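Local atomic coordinates of neutral ceramidase (Pseudomonas aeruginosa, PDB entry 2ZWS), a protein that hydrolyses the N-acyl linkage of ceramides to give sphingosine and free fatty acid, and also catalyses the reverse synthesis. Residues Q365-C370 with K374-D379. Residues are numbered along the deposited sequence; the frame is centred on the assembly and turned at random.
Sequences QELVQC and KTILAD
Leu367 of helix 365-370 reaches across to Ile376 and Asp379, and its atoms divide the work. Leu367 CB lies 4.8 Å from Ile376 CD1, so contact proper starts at Leu367 CG, 3.9 Å from that same methyl. CD1 turns aside from both partners, whereas CD2 meets Ile376 CD1 and also settles over a face of the Asp379 carboxylate. The evidence is that Leu367 CD2 stands 3.4 Å from Asp379 CG, nearly straight above it. With CG anti to the backbone N (chi1 -180°), the branch point is carried off the helix toward 374-379, and CD2 is the branch that closes on it.

That strand, 376-378, pairs antiparallel with 326-327 as a two-stranded sheet and carries a classic beta bulge, Leu377 and Ala378 both facing Ile326. Ile376, just before the bulge, and Asp379, just after it, both point at the helix. The Asp379 carboxylate is held by Asn382 N through OD1. Ile376 is extended at chi2 (169°), bringing CD1 to 4.1 Å from Val368 CA, while Val368 CG2 is a looser neighbour of CD1. Beside this apolar patch, a water donates to Val368 O (3.0 Å) and Lys374 O (2.7 Å), linking the two backbones.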
ATOM      1  N   GLN A 365       7.801  32.209 -16.458  1.00 35.53           N
ATOM      2  CA  GLN A 365       9.269  32.246 -16.487  1.00 36.68           C
ATOM      3  C   GLN A 365       9.897  31.933 -15.135  1.00 34.72           C
ATOM      4  O   GLN A 365      10.948  31.286 -15.059  1.00 34.55           O
ATOM      5  CB  GLN A 365       9.767  33.618 -16.980  1.00 35.99           C
ATOM      6  CG  GLN A 365      11.288  33.683 -17.174  1.00 38.57           C
ATOM      7  CD  GLN A 365      11.863  35.091 -17.096  1.00 36.55           C
ATOM      8  OE1 GLN A 365      13.065  35.286 -17.299  1.00 43.55           O
ATOM      9  NE2 GLN A 365      11.017  36.077 -16.798  1.00 42.04           N
ATOM     10  N   GLU A 366       9.255  32.406 -14.073  1.00 33.66           N
ATOM     11  CA  GLU A 366       9.756  32.204 -12.719  1.00 32.76           C
ATOM     12  C   GLU A 366       9.780  30.706 -12.426  1.00 31.08           C
ATOM     13  O   GLU A 366      10.732  30.192 -11.841  1.00 30.62           O
ATOM     14  CB  GLU A 366       8.892  32.956 -11.695  1.00 33.81           C
ATOM     15  CG  GLU A 366       8.539  34.405 -12.097  1.00 38.03           C
ATOM     16  CD  GLU A 366       7.201  34.528 -12.844  1.00 33.98           C
ATOM     17  OE1 GLU A 366       6.145  34.653 -12.177  1.00 46.47           O
ATOM     18  OE2 GLU A 366       7.201  34.519 -14.098  1.00 44.88           O
ATOM     19  N   LEU A 367       8.742  30.009 -12.876  1.00 28.98           N
ATOM     20  CA  LEU A 367       8.660  28.559 -12.689  1.00 27.76           C
ATOM     21  C   LEU A 367       9.726  27.816 -13.503  1.00 27.17           C
ATOM     22  O   LEU A 367      10.424  26.961 -12.970  1.00 26.81           O
ATOM     23  CB  LEU A 367       7.251  28.041 -13.031  1.00 27.41           C
ATOM     24  CG  LEU A 367       7.069  26.524 -12.859  1.00 26.86           C
ATOM     25  CD1 LEU A 367       7.145  26.132 -11.384  1.00 25.51           C
ATOM     26  CD2 LEU A 367       5.773  26.065 -13.464  1.00 24.62           C
ATOM     27  N   VAL A 368       9.853  28.159 -14.788  1.00 26.46           N
ATOM     28  CA  VAL A 368      10.874  27.562 -15.646  1.00 26.21           C
ATOM     29  C   VAL A 368      12.245  27.717 -14.987  1.00 26.35           C
ATOM     30  O   VAL A 368      13.033  26.768 -14.934  1.00 25.42           O
ATOM     31  CB  VAL A 368      10.884  28.205 -17.079  1.00 26.05           C
ATOM     32  CG1 VAL A 368      12.025  27.640 -17.931  1.00 26.21           C
ATOM     33  CG2 VAL A 368       9.540  27.985 -17.786  1.00 26.17           C
ATOM     34  N   GLN A 369      12.518  28.917 -14.481  1.00 26.72           N
ATOM     35  CA  GLN A 369      13.813  29.196 -13.890  1.00 27.96           C
ATOM     36  C   GLN A 369      14.052  28.438 -12.597  1.00 27.25           C
ATOM     37  O   GLN A 369      15.115  27.844 -12.434  1.00 27.34           O
ATOM     38  CB  GLN A 369      14.048  30.694 -13.707  1.00 28.93           C
ATOM     39  CG  GLN A 369      14.306  31.414 -15.024  1.00 34.72           C
ATOM     40  CD  GLN A 369      15.289  30.673 -15.936  1.00 29.59           C
ATOM     41  OE1 GLN A 369      14.923  30.213 -17.028  1.00 42.54           O
ATOM     42  NE2 GLN A 369      16.540  30.551 -15.492  1.00 41.74           N
ATOM     43  N   CYS A 370      13.085  28.447 -11.684  1.00 26.75           N
ATOM     44  CA  CYS A 370      13.498  27.808 -10.451  0.63 26.99           C
ATOM     45  C   CYS A 370      13.351  26.249 -10.482  1.00 25.58           C
ATOM     46  O   CYS A 370      14.037  25.624  -9.688  1.00 25.35           O
ATOM     47  CB  CYS A 370      13.059  28.562  -9.141  0.63 28.10           C
ATOM     48  SG  CYS A 370      13.754  30.228  -8.798  0.63 33.25           S
ATOM     49  N   LYS A 374      15.027  20.644 -14.831  1.00 22.35           N
ATOM     50  CA  LYS A 374      13.818  20.048 -15.359  1.00 22.00           C
ATOM     51  C   LYS A 374      13.351  20.714 -16.656  1.00 22.53           C
ATOM     52  O   LYS A 374      13.398  21.940 -16.781  1.00 22.60           O
ATOM     53  CB  LYS A 374      12.708  20.175 -14.304  1.00 22.12           C
ATOM     54  CG  LYS A 374      11.394  19.438 -14.665  1.00 21.67           C
ATOM     55  CD  LYS A 374      10.332  19.579 -13.551  1.00 20.58           C
ATOM     56  CE  LYS A 374      10.650  18.656 -12.381  1.00 19.89           C
ATOM     57  NZ  LYS A 374       9.830  19.083 -11.206  1.00 17.67           N
ATOM     58  N   THR A 375      12.923  19.894 -17.619  1.00 22.62           N
ATOM     59  CA  THR A 375      12.186  20.436 -18.753  0.60 23.03           C
ATOM     60  C   THR A 375      10.717  20.116 -18.520  1.00 22.82           C
ATOM     61  O   THR A 375      10.271  18.958 -18.506  1.00 23.56           O
ATOM     62  CB  THR A 375      12.711  20.004 -20.139  0.60 23.16           C
ATOM     63  OG1 THR A 375      12.366  18.648 -20.414  0.60 24.40           O
ATOM     64  CG2 THR A 375      14.224  20.179 -20.216  0.60 22.29           C
ATOM     65  N   ILE A 376       9.972  21.176 -18.261  1.00 23.31           N
ATOM     66  CA  ILE A 376       8.596  21.022 -17.806  1.00 24.06           C
ATOM     67  C   ILE A 376       7.704  20.414 -18.885  1.00 24.58           C
ATOM     68  O   ILE A 376       7.650  20.914 -20.016  1.00 25.24           O
ATOM     69  CB  ILE A 376       8.029  22.364 -17.303  1.00 23.92           C
ATOM     70  CG1 ILE A 376       8.801  22.819 -16.056  1.00 24.68           C
ATOM     71  CG2 ILE A 376       6.533  22.243 -17.055  1.00 23.03           C
ATOM     72  CD1 ILE A 376       8.518  24.236 -15.607  1.00 25.49           C
ATOM     73  N   LEU A 377       7.027  19.321 -18.520  1.00 24.64           N
ATOM     74  CA  LEU A 377       6.008  18.708 -19.350  1.00 24.66           C
ATOM     75  C   LEU A 377       4.616  19.205 -18.959  1.00 24.21           C
ATOM     76  O   LEU A 377       3.777  19.509 -19.827  1.00 24.32           O
ATOM     77  CB  LEU A 377       6.076  17.181 -19.229  1.00 25.00           C
ATOM     78  CG  LEU A 377       4.990  16.364 -19.945  1.00 25.66           C
ATOM     79  CD1 LEU A 377       5.085  16.513 -21.462  1.00 26.67           C
ATOM     80  CD2 LEU A 377       5.085  14.906 -19.547  1.00 25.87           C
ATOM     81  N   ALA A 378       4.368  19.266 -17.652  1.00 23.19           N
ATOM     82  CA  ALA A 378       3.074  19.717 -17.136  1.00 22.77           C
ATOM     83  C   ALA A 378       3.268  20.590 -15.914  1.00 22.22           C
ATOM     84  O   ALA A 378       3.949  20.201 -14.967  1.00 22.24           O
ATOM     85  CB  ALA A 378       2.161  18.526 -16.814  1.00 22.97           C
ATOM     86  N   ASP A 379       2.671  21.778 -15.954  1.00 21.95           N
ATOM     87  CA  ASP A 379       2.691  22.707 -14.834  1.00 21.38           C
ATOM     88  C   ASP A 379       1.459  22.401 -13.986  1.00 20.99           C
ATOM     89  O   ASP A 379       0.402  22.992 -14.178  1.00 21.32           O
ATOM     90  CB  ASP A 379       2.654  24.158 -15.354  1.00 22.42           C
ATOM     91  CG  ASP A 379       2.537  25.192 -14.230  1.00 24.40           C
ATOM     92  OD1 ASP A 379       2.365  24.795 -13.055  1.00 26.08           O
ATOM     93  OD2 ASP A 379       2.597  26.424 -14.528  1.00 27.70           O
TER
HETATM   94  O   HOH W   1      12.187  24.210 -16.139  1.00 27.64           O